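Local coordinates for de novo design, hyper stable, disulfide-rich mini protein (Synthetic construct, PDB 5JG9), which has no known natural function, being a computationally designed hyperstable mini protein whose small strand-helix-strand-strand fold is cross-linked by three disulfides, at residues 2-7 with 42-47; 6-11 with 35-40. All coordinates share one frame; numbering follows the deposited sequence.

Contact 1. Residues 2-7 with 42-47; sequences SEERRY and VCEIRC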
loop_
_atom_site.group_PDB
_atom_site.type_symbol
_atom_site.label_atom_id
_atom_site.label_comp_id
_atom_site.label_asym_id
_atom_site.label_seq_id
_atom_site.Cartn_x
_atom_site.Cartn_y
_atom_site.Cartn_z
ATOM N N SER A 2 -10.880 12.489 2.108
ATOM C CA SER A 2 -12.157 12.058 1.441
ATOM C C SER A 2 -11.902 10.878 0.498
ATOM O O SER A 2 -12.710 9.941 0.470
ATOM C CB SER A 2 -12.747 13.265 0.721
ATOM O OG SER A 2 -14.138 13.256 0.570
ATOM N N GLU A 3 -10.746 10.867 -0.203
ATOM C CA GLU A 3 -10.356 9.740 -1.078
ATOM C C GLU A 3 -9.334 8.709 -0.526
ATOM O O GLU A 3 -8.221 9.055 -0.150
ATOM C CB GLU A 3 -9.809 10.216 -2.404
ATOM C CG GLU A 3 -9.597 9.089 -3.438
ATOM C CD GLU A 3 -8.505 9.382 -4.488
ATOM O OE1 GLU A 3 -7.842 10.478 -4.428
ATOM O OE2 GLU A 3 -8.253 8.469 -5.341
ATOM N N GLU A 4 -9.684 7.411 -0.611
ATOM C CA GLU A 4 -8.886 6.350 -0.108
ATOM C C GLU A 4 -8.695 5.304 -1.229
ATOM O O GLU A 4 -9.698 4.868 -1.841
ATOM C CB GLU A 4 -9.712 5.761 1.035
ATOM C CG GLU A 4 -9.019 5.018 2.172
ATOM C CD GLU A 4 -9.881 5.129 3.454
ATOM O OE1 GLU A 4 -10.278 4.125 4.087
ATOM O OE2 GLU A 4 -10.157 6.241 3.829
ATOM N N ARG A 5 -7.451 4.917 -1.486
ATOM C CA ARG A 5 -7.132 3.894 -2.526
ATOM C C ARG A 5 -6.495 2.752 -1.805
ATOM O O ARG A 5 -5.627 2.976 -0.975
ATOM C CB ARG A 5 -6.128 4.373 -3.584
ATOM C CG ARG A 5 -6.525 5.626 -4.357
ATOM C CD ARG A 5 -5.259 6.364 -4.845
ATOM N NE ARG A 5 -5.394 7.814 -5.060
ATOM C CZ ARG A 5 -4.611 8.607 -5.844
ATOM N NH1 ARG A 5 -3.580 8.118 -6.534
ATOM N NH2 ARG A 5 -4.907 9.931 -5.971
ATOM N N ARG A 6 -6.934 1.542 -2.121
ATOM C CA ARG A 6 -6.338 0.312 -1.650
ATOM C C ARG A 6 -5.909 -0.602 -2.759
ATOM O O ARG A 6 -6.700 -0.861 -3.682
ATOM C CB ARG A 6 -7.381 -0.455 -0.857
ATOM C CG ARG A 6 -7.806 0.045 0.483
ATOM C CD ARG A 6 -8.759 -1.089 0.938
ATOM N NE ARG A 6 -8.605 -1.209 2.349
ATOM C CZ ARG A 6 -8.265 -2.229 3.144
ATOM N NH1 ARG A 6 -8.129 -3.491 2.778
ATOM N NH2 ARG A 6 -8.117 -1.881 4.410
ATOM N N TYR A 7 -4.656 -1.079 -2.677
ATOM C CA TYR A 7 -4.076 -1.990 -3.718
ATOM C C TYR A 7 -3.770 -3.306 -2.964
ATOM O O TYR A 7 -2.873 -3.325 -2.141
ATOM C CB TYR A 7 -2.795 -1.419 -4.259
ATOM C CG TYR A 7 -2.900 -0.030 -4.893
ATOM C CD1 TYR A 7 -3.203 0.108 -6.265
ATOM C CD2 TYR A 7 -2.787 1.056 -4.154
ATOM C CE1 TYR A 7 -3.338 1.360 -6.837
ATOM C CE2 TYR A 7 -2.891 2.334 -4.703
ATOM C CZ TYR A 7 -3.181 2.464 -6.030
ATOM O OH TYR A 7 -3.299 3.698 -6.596
ATOM N N VAL A 42 -1.782 -5.122 1.736
ATOM C CA VAL A 42 -2.613 -4.128 1.074
ATOM C C VAL A 42 -1.889 -2.779 1.271
ATOM O O VAL A 42 -1.590 -2.389 2.357
ATOM C CB VAL A 42 -4.083 -4.085 1.650
ATOM C CG1 VAL A 42 -4.904 -2.984 0.964
ATOM C CG2 VAL A 42 -4.774 -5.417 1.470
ATOM N N CYS A 43 -1.592 -2.106 0.176
ATOM C CA CYS A 43 -1.158 -0.707 0.165
ATOM C C CYS A 43 -2.371 0.242 0.162
ATOM O O CYS A 43 -3.187 0.232 -0.793
ATOM C CB CYS A 43 -0.286 -0.412 -1.039
ATOM S SG CYS A 43 0.236 1.301 -1.044
ATOM N N GLU A 44 -2.510 1.038 1.192
ATOM C CA GLU A 44 -3.546 2.099 1.222
ATOM C C GLU A 44 -2.927 3.445 1.031
ATOM O O GLU A 44 -2.012 3.834 1.799
ATOM C CB GLU A 44 -4.252 2.046 2.574
ATOM C CG GLU A 44 -5.167 3.283 2.779
ATOM C CD GLU A 44 -5.682 3.350 4.226
ATOM O OE1 GLU A 44 -5.238 4.294 4.955
ATOM O OE2 GLU A 44 -6.416 2.428 4.615
ATOM N N ILE A 45 -3.453 4.208 0.089
ATOM C CA ILE A 45 -2.896 5.548 -0.268
ATOM C C ILE A 45 -4.037 6.523 0.040
ATOM O O ILE A 45 -5.223 6.251 -0.298
ATOM C CB ILE A 45 -2.461 5.648 -1.775
ATOM C CG1 ILE A 45 -1.311 4.586 -2.110
ATOM C CG2 ILE A 45 -2.032 7.063 -2.184
ATOM C CD1 ILE A 45 -0.049 4.761 -1.322
ATOM N N ARG A 46 -3.698 7.592 0.715
ATOM C CA ARG A 46 -4.646 8.722 0.991
ATOM C C ARG A 46 -3.978 10.066 0.464
ATOM O O ARG A 46 -3.096 10.577 1.114
ATOM C CB ARG A 46 -4.979 8.878 2.507
ATOM C CG ARG A 46 -5.554 7.660 3.139
ATOM C CD ARG A 46 -6.046 7.902 4.555
ATOM N NE ARG A 46 -6.745 6.707 5.010
ATOM C CZ ARG A 46 -7.291 6.502 6.219
ATOM N NH1 ARG A 46 -7.220 7.426 7.178
ATOM N NH2 ARG A 46 -7.928 5.331 6.475
ATOM N N CYS A 47 -4.439 10.607 -0.668
ATOM C CA CYS A 47 -3.970 11.863 -1.223
ATOM C C CYS A 47 -4.883 13.029 -0.829
ATOM O O CYS A 47 -5.953 12.692 -0.258
ATOM C CB CYS A 47 -4.005 11.786 -2.723
ATOM S SG CYS A 47 -2.927 10.548 -3.404
ATOM O OXT CYS A 47 -4.560 14.246 -1.149
#
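The carbonyl O of R5 is gripped twice by the neighbouring strand: the backbone N of I45 donates to it at 2.7 Å, and the CA of E44 adds a CA-H...O contact at 3.2 Å. In return R5 N gives its hydrogen to I45 O, closing the ring of a hydrogen-bonded pair. Y7 and C43 make the next such ring, with Y7 N to C43 O at 2.7 Å, and R6 sits opposite E44 in the non-hydrogen-bonded pair between them. This is the antiparallel pairing of edge strand 5-8 with central strand 40-46 in the three-stranded sheet of an EHEE design. On the face that looks toward helix 14-28, the Y7 ring brings its edge to I45, CE2 lying 3.8 Å from CG1. R5 shares this face; its chain runs extended from CG to NE, laying the guanidinium over C47, whose SG sits 3.3 Å from NH2 and above the plane. E3 pairs with the same guanidinium in a salt bridge, NE to OE2 at 2.9 Å, though the bent hydrogen bond is weak. Cutting R5 back to an alanine is likely to leave the E3 carboxylate without its charged mate and the C47 sulfur without the guanidinium packed against it. On the other face, with R6 and E44, E4 and R46 lie side by side in a long salt bridge, 3.6 Å from OE1 to NH2; R46 NE also pairs with E44 OE1, which R35 NH2 reaches too.

Contact 2. Residues 6-11 with 35-40; sequences RYKRCG and RKEGNC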
loop_
_atom_site.group_PDB
_atom_site.type_symbol
_atom_site.label_atom_id
_atom_site.label_comp_id
_atom_site.label_asym_id
_atom_site.label_seq_id
_atom_site.Cartn_x
_atom_site.Cartn_y
_atom_site.Cartn_z
ATOM N N ARG A 6 -6.934 1.542 -2.121
ATOM C CA ARG A 6 -6.338 0.312 -1.650
ATOM C C ARG A 6 -5.909 -0.602 -2.759
ATOM O O ARG A 6 -6.700 -0.861 -3.682
ATOM C CB ARG A 6 -7.381 -0.455 -0.857
ATOM C CG ARG A 6 -7.806 0.045 0.483
ATOM C CD ARG A 6 -8.759 -1.089 0.938
ATOM N NE ARG A 6 -8.605 -1.209 2.349
ATOM C CZ ARG A 6 -8.265 -2.229 3.144
ATOM N NH1 ARG A 6 -8.129 -3.491 2.778
ATOM N NH2 ARG A 6 -8.117 -1.881 4.410
ATOM N N TYR A 7 -4.656 -1.079 -2.677
ATOM C CA TYR A 7 -4.076 -1.990 -3.718
ATOM C C TYR A 7 -3.770 -3.306 -2.964
ATOM O O TYR A 7 -2.873 -3.325 -2.141
ATOM C CB TYR A 7 -2.795 -1.419 -4.259
ATOM C CG TYR A 7 -2.900 -0.030 -4.893
ATOM C CD1 TYR A 7 -3.203 0.108 -6.265
ATOM C CD2 TYR A 7 -2.787 1.056 -4.154
ATOM C CE1 TYR A 7 -3.338 1.360 -6.837
ATOM C CE2 TYR A 7 -2.891 2.334 -4.703
ATOM C CZ TYR A 7 -3.181 2.464 -6.030
ATOM O OH TYR A 7 -3.299 3.698 -6.596
ATOM N N LYS A 8 -4.582 -4.340 -3.159
ATOM C CA LYS A 8 -4.371 -5.636 -2.520
ATOM C C LYS A 8 -3.333 -6.387 -3.367
ATOM O O LYS A 8 -3.504 -6.513 -4.560
ATOM C CB LYS A 8 -5.660 -6.448 -2.343
ATOM C CG LYS A 8 -5.515 -7.685 -1.422
ATOM C CD LYS A 8 -6.750 -8.569 -1.299
ATOM C CE LYS A 8 -7.293 -9.016 -2.664
ATOM N NZ LYS A 8 -8.601 -9.642 -2.461
ATOM N N ARG A 9 -2.312 -6.978 -2.724
ATOM C CA ARG A 9 -1.159 -7.554 -3.469
ATOM C C ARG A 9 -0.835 -8.974 -3.076
ATOM O O ARG A 9 0.247 -9.237 -2.598
ATOM C CB ARG A 9 0.078 -6.646 -3.317
ATOM C CG ARG A 9 -0.126 -5.260 -3.923
ATOM C CD ARG A 9 -0.208 -5.435 -5.413
ATOM N NE ARG A 9 -0.279 -4.196 -6.139
ATOM C CZ ARG A 9 -1.360 -3.720 -6.793
ATOM N NH1 ARG A 9 -2.610 -4.328 -6.755
ATOM N NH2 ARG A 9 -1.199 -2.545 -7.416
ATOM N N CYS A 10 -1.802 -9.872 -3.252
ATOM C CA CYS A 10 -1.616 -11.276 -2.862
ATOM C C CYS A 10 -0.440 -11.931 -3.606
ATOM O O CYS A 10 0.144 -12.899 -3.116
ATOM C CB CYS A 10 -2.918 -12.068 -3.089
ATOM S SG CYS A 10 -4.345 -11.540 -2.066
ATOM N N GLY A 11 -0.106 -11.416 -4.791
ATOM C CA GLY A 11 1.020 -12.021 -5.620
ATOM C C GLY A 11 2.374 -11.467 -5.233
ATOM O O GLY A 11 3.294 -11.617 -5.977
ATOM N N ARG A 35 -1.861 -2.461 5.232
ATOM C CA ARG A 35 -2.931 -3.178 5.923
ATOM C C ARG A 35 -2.823 -4.672 5.525
ATOM O O ARG A 35 -1.989 -5.016 4.687
ATOM C CB ARG A 35 -4.308 -2.627 5.502
ATOM C CG ARG A 35 -4.408 -1.077 5.381
ATOM C CD ARG A 35 -4.204 -0.428 6.711
ATOM N NE ARG A 35 -4.576 0.968 6.753
ATOM C CZ ARG A 35 -4.238 1.753 7.764
ATOM N NH1 ARG A 35 -3.442 1.310 8.754
ATOM N NH2 ARG A 35 -4.645 3.023 7.783
ATOM N N LYS A 36 -3.666 -5.515 6.123
ATOM C CA LYS A 36 -3.784 -6.942 5.671
ATOM C C LYS A 36 -5.211 -7.326 5.457
ATOM O O LYS A 36 -6.118 -6.885 6.167
ATOM C CB LYS A 36 -3.240 -7.903 6.665
ATOM C CG LYS A 36 -1.773 -7.877 6.781
ATOM C CD LYS A 36 -1.316 -9.055 7.635
ATOM C CE LYS A 36 -1.208 -10.281 6.791
ATOM N NZ LYS A 36 -0.465 -11.313 7.588
ATOM N N GLU A 37 -5.407 -8.074 4.405
ATOM C CA GLU A 37 -6.650 -8.687 4.142
ATOM C C GLU A 37 -6.349 -10.188 4.070
ATOM O O GLU A 37 -5.672 -10.651 3.123
ATOM C CB GLU A 37 -7.231 -8.195 2.834
ATOM C CG GLU A 37 -8.684 -7.842 2.848
ATOM C CD GLU A 37 -9.126 -7.133 1.565
ATOM O OE1 GLU A 37 -8.543 -6.126 1.105
ATOM O OE2 GLU A 37 -10.128 -7.562 0.997
ATOM N N GLY A 38 -6.839 -10.977 5.072
ATOM C CA GLY A 38 -6.414 -12.337 5.148
ATOM C C GLY A 38 -4.917 -12.386 5.359
ATOM O O GLY A 38 -4.407 -11.694 6.260
ATOM N N ASN A 39 -4.218 -13.126 4.517
ATOM C CA ASN A 39 -2.728 -13.070 4.569
ATOM C C ASN A 39 -2.071 -12.210 3.496
ATOM O O ASN A 39 -0.833 -12.287 3.360
ATOM C CB ASN A 39 -2.163 -14.505 4.462
ATOM C CG ASN A 39 -0.732 -14.619 4.920
ATOM O OD1 ASN A 39 -0.261 -13.898 5.850
ATOM N ND2 ASN A 39 0.031 -15.502 4.231
ATOM N N CYS A 40 -2.862 -11.464 2.730
ATOM C CA CYS A 40 -2.390 -10.581 1.667
ATOM C C CYS A 40 -2.188 -9.211 2.209
ATOM O O CYS A 40 -3.039 -8.715 2.982
ATOM C CB CYS A 40 -3.450 -10.494 0.581
ATOM S SG CYS A 40 -3.814 -12.064 -0.205
HETATM O O HOH W 1 -7.351 -4.518 5.613
#
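E37 reaches from the end of strand 31-37 toward R6 and K8 on strand 5-8, the opposite edge of the sheet. Its CB lies 4.2 Å from CD of K8. Beyond CG the chain stays extended, chi2 170°, which carries the carboxyl carbon CD to 4.0 Å from that same K8 CD, the two side chains crossing at about a right angle. At the tip, OE1 rests near K8 CD as well and meets R6 NH1 at 3.1 Å in a salt bridge; the oxygen lies at the guanidinium edge, in its plane, but the N-H points well off it (123°), so the hydrogen bond is weak. OE2 faces K8 NZ from 4.3 Å, beyond a salt bridge. The second terminal nitrogen of R6, NH2, donates to a water that in turn donates to K36 O, another route from R6 to strand 31-37. Between the two edges lies V42 of the central strand, touched by R6, K8 and E37 alike. Past E37 the chain reverses in a type II' turn, E37 to C40, with G38 at positive phi. There K8 CG packs on C40 CB at 4.0 Å, and C40 SG is bonded to C10 SG at 2.0 Å, chi3 107°. This covalent link between hairpin turn and first strand does not depend on charge, whereas the R6-E37 pair lies at the surface, where solvent would probably screen it.

Overall arrangement
The two contacts start from the same stretch of chain, sharing R6 and Y7, and their centres are about 12 Å apart. Contact 1 pairs strand 5-8 directly with central strand 40-46; contact 2 spans from strand 5-8 to the far edge strand 31-37 and its turn, so together they involve all three strands, 5-8, then 40-46, then 31-37 across the sheet. Helix 14-28 lies in the sequence between the two halves of each contact. They meet at V42, whose side chain packs on K8 and E37, and where E44 salt-bridges R35. Each contact holds disulfide cysteines: C10-C40 lies within contact 2, while C43 and C47 of contact 1 bond to C21 and C30, consistent with the hyperstability sought in the design.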